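Beta-lactamase-related domain-containing protein (Bacteroides dorei DSM 17855, PDB 5TGF) probably acts as a serine hydrolase of the beta-lactamase and penicillin-binding-protein family, though its natural substrate is unknown. Local coordinates at residues A[23-28]-A[314-319]; A[59-64]-A[145-150]. All blocks are in the same frame, centred on the assembly; numbering follows the deposited sequence.

Contact 1 (A[23-28]-A[314-319]); sequences KGYYPG and ANKKDG
Side-chain packing with a water bridge beside it joins Y25 to K316 in the beta-lactamase-like fold, where the loop leading into strand 28-35 meets the loop that follows strand 302-307, adjacent strands of the antiparallel sheet. Residues 23-28 come from helix 11-22, closed by a Schellman motif at G24; residues 314-319 precede helix 328-337. K316 runs past the tyrosine in the opposite sense, and its methylenes do the touching, with CD 3.5 Å from CD1 of Y25. A bend at the end of the lysine chain (chi4 -62°) then brings NZ to hydrogen bonds with the carbonyl oxygens of Q311 and E313. The tyrosine ring has K23 CB over the centre of one face, 3.8 Å above its plane, and also stacks with F320. D318 stands at the hydroxyl edge, its carboxylate plane nearly perpendicular to the ring at 87°; the modelled approach of its OD2 to Y25 OH is implausibly short and therefore doubtful. D318 OD1 accepts from F320 N, and the residue lies within a type I turn closed by G319 N to K316 O. A water donates to G24 O at 3.0 Å and takes a weak bond from K316 NZ at 3.4 Å.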
loop_
_atom_site.group_PDB
_atom_site.type_symbol
_atom_site.label_atom_id
_atom_site.label_comp_id
_atom_site.label_asym_id
_atom_site.label_seq_id
_atom_site.Cartn_x
_atom_site.Cartn_y
_atom_site.Cartn_z
ATOM N N LYS A 23 -12.719 -22.692 -7.603
ATOM C CA LYS A 23 -11.439 -23.346 -7.962
ATOM C C LYS A 23 -10.488 -23.517 -6.790
ATOM O O LYS A 23 -9.372 -24.000 -6.960
ATOM C CB LYS A 23 -10.729 -22.572 -9.069
ATOM C CG LYS A 23 -11.531 -22.513 -10.349
ATOM C CD LYS A 23 -10.919 -21.582 -11.383
ATOM C CE LYS A 23 -11.932 -21.332 -12.479
ATOM N NZ LYS A 23 -11.490 -20.262 -13.404
ATOM N N GLY A 24 -10.896 -23.074 -5.610
ATOM C CA GLY A 24 -10.101 -23.267 -4.415
ATOM C C GLY A 24 -8.880 -22.335 -4.294
ATOM O O GLY A 24 -8.005 -22.575 -3.477
ATOM N N TYR A 25 -8.811 -21.297 -5.119
ATOM C CA TYR A 25 -7.727 -20.327 -4.999
ATOM C C TYR A 25 -7.732 -19.628 -3.632
ATOM O O TYR A 25 -6.669 -19.300 -3.110
ATOM C CB TYR A 25 -7.812 -19.256 -6.065
ATOM C CG TYR A 25 -7.815 -19.699 -7.518
ATOM C CD1 TYR A 25 -7.168 -20.836 -7.938
ATOM C CD2 TYR A 25 -8.389 -18.877 -8.474
ATOM C CE1 TYR A 25 -7.126 -21.167 -9.292
ATOM C CE2 TYR A 25 -8.399 -19.225 -9.804
ATOM C CZ TYR A 25 -7.728 -20.348 -10.205
ATOM O OH TYR A 25 -7.753 -20.647 -11.542
ATOM N N TYR A 26 -8.925 -19.278 -3.141
ATOM C CA TYR A 26 -9.110 -18.758 -1.783
ATOM C C TYR A 26 -10.124 -19.603 -0.975
ATOM O O TYR A 26 -11.060 -20.143 -1.573
ATOM C CB TYR A 26 -9.669 -17.333 -1.842
ATOM C CG TYR A 26 -8.856 -16.380 -2.673
ATOM C CD1 TYR A 26 -7.658 -15.878 -2.196
ATOM C CD2 TYR A 26 -9.319 -15.921 -3.897
ATOM C CE1 TYR A 26 -6.920 -14.951 -2.926
ATOM C CE2 TYR A 26 -8.587 -15.012 -4.645
ATOM C CZ TYR A 26 -7.376 -14.549 -4.173
ATOM O OH TYR A 26 -6.674 -13.608 -4.922
ATOM N N PRO A 27 -9.977 -19.665 0.366
ATOM C CA PRO A 27 -10.990 -20.340 1.192
ATOM C C PRO A 27 -12.201 -19.443 1.466
ATOM O O PRO A 27 -13.261 -19.922 1.853
ATOM C CB PRO A 27 -10.230 -20.648 2.493
ATOM C CG PRO A 27 -9.154 -19.625 2.571
ATOM C CD PRO A 27 -8.808 -19.252 1.162
ATOM N N GLY A 28 -12.037 -18.146 1.256
ATOM C CA GLY A 28 -13.044 -17.159 1.573
ATOM C C GLY A 28 -12.542 -15.812 1.085
ATOM O O GLY A 28 -11.393 -15.686 0.673
ATOM N N ALA A 314 0.903 -17.917 -5.378
ATOM C CA ALA A 314 0.185 -16.793 -5.896
ATOM C C ALA A 314 -0.048 -16.935 -7.404
ATOM O O ALA A 314 -1.065 -16.488 -7.908
ATOM C CB ALA A 314 0.976 -15.519 -5.595
ATOM N N ASN A 315 0.914 -17.542 -8.113
ATOM C CA ASN A 315 0.864 -17.637 -9.587
ATOM C C ASN A 315 0.716 -19.107 -9.981
ATOM O O ASN A 315 1.599 -19.918 -9.682
ATOM C CB ASN A 315 2.144 -17.066 -10.207
ATOM C CG ASN A 315 2.365 -15.610 -9.848
ATOM O OD1 ASN A 315 1.638 -14.735 -10.301
ATOM N ND2 ASN A 315 3.367 -15.345 -9.020
ATOM N N LYS A 316 -0.437 -19.448 -10.536
ATOM C CA LYS A 316 -0.860 -20.842 -10.662
ATOM C C LYS A 316 -0.838 -21.259 -12.139
ATOM O O LYS A 316 -0.856 -20.397 -13.024
ATOM C CB LYS A 316 -2.251 -21.016 -10.082
ATOM C CG LYS A 316 -2.335 -20.582 -8.623
ATOM C CD LYS A 316 -3.680 -20.972 -8.041
ATOM C CE LYS A 316 -3.746 -20.605 -6.572
ATOM N NZ LYS A 316 -2.755 -21.299 -5.711
ATOM N N LYS A 317 -0.861 -22.573 -12.388
ATOM C CA LYS A 317 -0.560 -23.106 -13.718
ATOM C C LYS A 317 -1.623 -22.741 -14.747
ATOM O O LYS A 317 -1.317 -22.598 -15.916
ATOM C CB LYS A 317 -0.342 -24.622 -13.649
ATOM N N ASP A 318 -2.851 -22.469 -14.322
ATOM C CA ASP A 318 -3.869 -22.001 -15.253
ATOM C C ASP A 318 -3.752 -20.509 -15.623
ATOM O O ASP A 318 -4.632 -19.936 -16.286
ATOM C CB ASP A 318 -5.264 -22.305 -14.691
ATOM C CG ASP A 318 -5.481 -21.722 -13.284
ATOM O OD1 ASP A 318 -4.658 -20.886 -12.839
ATOM O OD2 ASP A 318 -6.467 -22.131 -12.628
ATOM N N GLY A 319 -2.691 -19.862 -15.173
ATOM C CA GLY A 319 -2.489 -18.448 -15.500
ATOM C C GLY A 319 -3.073 -17.470 -14.486
ATOM O O GLY A 319 -2.845 -16.257 -14.582
HETATM O O HOH W 1 -5.313 -23.168 -4.571
#

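Contact 2 (A[59-64]-A[145-150]); sequences AGKWVA and FEYGGL
K61 and Y147 bring their polar ends together in a buried contact near the middle of the chain, in what looks like the catalytic centre of a serine beta-lactamase-type fold. S58 and K61 match the SxxK pattern at the start of helix 60-74, and Y147 probably corresponds to the tyrosine of the YxN motif, although G149 stands where the asparagine would be.

The polar part is a meeting of amine and phenol. K61 NZ stands 2.9 Å from Y147 OH, oblique to the tyrosine ring, and both atoms are hydrogen-bonded to S58 OG, so the three groups form a compact cluster. K61 NZ also bonds to the carbonyl oxygen of G200, which gives the buried amine a second fixed partner.

The rest is van der Waals contact along the lysine chain. K61 and Y147 approach from opposite directions. The chain is extended as far as CE and then turns (chi4 71°), which swings NZ toward the phenol end; CE lies 3.6 Å from CZ of Y147. The tyrosine does not leave its backbone pointing straight at the helix, but with CG anti to the backbone N (chi1 -168°) its phenol end comes near K61. K61 CE also packs against the G148 carbonyl, 3.7 Å from G148 O. H106 touches K61 and meets the Y147 ring at a shallow angle, while M152 of helix 150-163 also packs on the lysine.

A glycerol lies about 4 Å from the Y147 side chain, consistent with a pocket here. Amine and phenol sharing one serine hydroxyl are what class C beta-lactamases and related esterases use to activate the nucleophile, and S58 probably acts in the same way.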
loop_
_atom_site.group_PDB
_atom_site.type_symbol
_atom_site.label_atom_id
_atom_site.label_comp_id
_atom_site.label_asym_id
_atom_site.label_seq_id
_atom_site.Cartn_x
_atom_site.Cartn_y
_atom_site.Cartn_z
ATOM N N ALA A 59 -0.853 -4.456 0.753
ATOM C CA ALA A 59 -1.977 -3.534 0.920
ATOM C C ALA A 59 -1.737 -2.535 2.043
ATOM O O ALA A 59 -2.259 -1.413 2.005
ATOM C CB ALA A 59 -3.301 -4.269 1.076
ATOM N N GLY A 60 -0.897 -2.909 3.007
ATOM C CA GLY A 60 -0.503 -1.994 4.072
ATOM C C GLY A 60 0.443 -0.860 3.717
ATOM O O GLY A 60 0.557 0.081 4.504
ATOM N N LYS A 61 1.093 -0.891 2.543
ATOM C CA LYS A 61 2.009 0.197 2.171
ATOM C C LYS A 61 1.260 1.527 2.102
ATOM O O LYS A 61 1.783 2.549 2.522
ATOM C CB LYS A 61 2.746 -0.088 0.858
ATOM C CG LYS A 61 3.869 -1.100 0.977
ATOM C CD LYS A 61 4.638 -1.268 -0.341
ATOM C CE LYS A 61 5.850 -2.181 -0.213
ATOM N NZ LYS A 61 5.542 -3.620 -0.022
ATOM N N TRP A 62 0.041 1.485 1.585
ATOM C CA TRP A 62 -0.806 2.679 1.460
ATOM C C TRP A 62 -1.096 3.254 2.836
ATOM O O TRP A 62 -0.987 4.446 3.056
ATOM C CB TRP A 62 -2.101 2.326 0.736
ATOM C CG TRP A 62 -2.830 3.492 0.087
ATOM C CD1 TRP A 62 -2.618 4.861 0.268
ATOM C CD2 TRP A 62 -3.867 3.377 -0.876
ATOM N NE1 TRP A 62 -3.454 5.579 -0.558
ATOM C CE2 TRP A 62 -4.249 4.698 -1.247
ATOM C CE3 TRP A 62 -4.509 2.289 -1.459
ATOM C CZ2 TRP A 62 -5.249 4.946 -2.184
ATOM C CZ3 TRP A 62 -5.462 2.526 -2.421
ATOM C CH2 TRP A 62 -5.819 3.861 -2.787
ATOM N N VAL A 63 -1.518 2.391 3.742
ATOM C CA VAL A 63 -1.806 2.779 5.140
ATOM C C VAL A 63 -0.545 3.273 5.848
ATOM O O VAL A 63 -0.577 4.268 6.560
ATOM C CB VAL A 63 -2.462 1.627 5.925
ATOM C CG1 VAL A 63 -2.758 2.067 7.367
ATOM C CG2 VAL A 63 -3.718 1.144 5.207
ATOM N N ALA A 64 0.586 2.618 5.630
ATOM C CA ALA A 64 1.824 3.052 6.297
ATOM C C ALA A 64 2.307 4.416 5.813
ATOM O O ALA A 64 2.737 5.269 6.612
ATOM C CB ALA A 64 2.903 2.000 6.107
ATOM N N PHE A 145 13.823 2.559 -10.357
ATOM C CA PHE A 145 12.706 1.955 -9.585
ATOM C C PHE A 145 12.980 0.480 -9.288
ATOM O O PHE A 145 13.305 -0.322 -10.188
ATOM C CB PHE A 145 11.398 2.074 -10.352
ATOM C CG PHE A 145 10.188 1.546 -9.591
ATOM C CD1 PHE A 145 9.447 2.384 -8.760
ATOM C CD2 PHE A 145 9.760 0.236 -9.767
ATOM C CE1 PHE A 145 8.320 1.908 -8.096
ATOM C CE2 PHE A 145 8.626 -0.259 -9.095
ATOM C CZ PHE A 145 7.895 0.605 -8.273
ATOM N N GLU A 146 12.971 0.135 -8.006
ATOM C CA GLU A 146 13.030 -1.252 -7.605
ATOM C C GLU A 146 12.247 -1.472 -6.326
ATOM O O GLU A 146 12.610 -1.000 -5.260
ATOM C CB GLU A 146 14.471 -1.743 -7.441
ATOM C CG GLU A 146 14.522 -3.254 -7.128
ATOM C CD GLU A 146 15.942 -3.804 -6.967
ATOM O OE1 GLU A 146 16.773 -3.147 -6.323
ATOM O OE2 GLU A 146 16.183 -4.950 -7.414
ATOM N N TYR A 147 11.193 -2.260 -6.453
ATOM C CA TYR A 147 10.260 -2.539 -5.344
ATOM C C TYR A 147 10.909 -3.340 -4.240
ATOM O O TYR A 147 11.721 -4.251 -4.472
ATOM C CB TYR A 147 9.060 -3.280 -5.885
ATOM C CG TYR A 147 7.861 -3.425 -4.978
ATOM C CD1 TYR A 147 7.720 -4.550 -4.156
ATOM C CD2 TYR A 147 6.807 -2.527 -5.055
ATOM C CE1 TYR A 147 6.593 -4.714 -3.354
ATOM C CE2 TYR A 147 5.666 -2.677 -4.266
ATOM C CZ TYR A 147 5.548 -3.806 -3.459
ATOM O OH TYR A 147 4.420 -4.006 -2.694
ATOM N N GLY A 148 10.589 -2.965 -3.011
ATOM C CA GLY A 148 11.089 -3.704 -1.859
ATOM C C GLY A 148 10.471 -3.259 -0.573
ATOM O O GLY A 148 9.487 -2.525 -0.595
ATOM N N GLY A 149 11.021 -3.757 0.528
ATOM C CA GLY A 149 10.479 -3.548 1.872
ATOM C C GLY A 149 11.414 -2.878 2.879
ATOM O O GLY A 149 10.957 -2.231 3.804
ATOM N N LEU A 150 12.721 -2.976 2.698
ATOM C CA LEU A 150 13.634 -2.399 3.691
ATOM C C LEU A 150 13.587 -0.883 3.776
ATOM O O LEU A 150 13.708 -0.339 4.870
ATOM C CB LEU A 150 15.081 -2.875 3.469
ATOM C CG LEU A 150 15.321 -4.393 3.510
ATOM C CD1 LEU A 150 16.809 -4.686 3.355
ATOM C CD2 LEU A 150 14.818 -4.950 4.826
#

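How the contacts relate
The two contacts lie in different parts of one beta-lactamase-like fold: their centres are 24 Å apart, their nearest atoms about 12 Å, and they do not touch. The centre of contact 2 is about 6 Å from the centre of the chain, at the probable active site with its neighbouring glycerol; that of contact 1 is about 22 Å from it, in loops attached to two neighbouring inner strands, 28-35 and 302-307. In sequence, contact 2 is nested within the span that contact 1 closes. Contact 1 joins loops near the two chain ends, and contact 2 joins helix 60-74 to the loop before helix 150-163. Both lie away from V72, T75 and L77, which bind calcium in a crystal structure of this protein although no calcium is bound to this chain here.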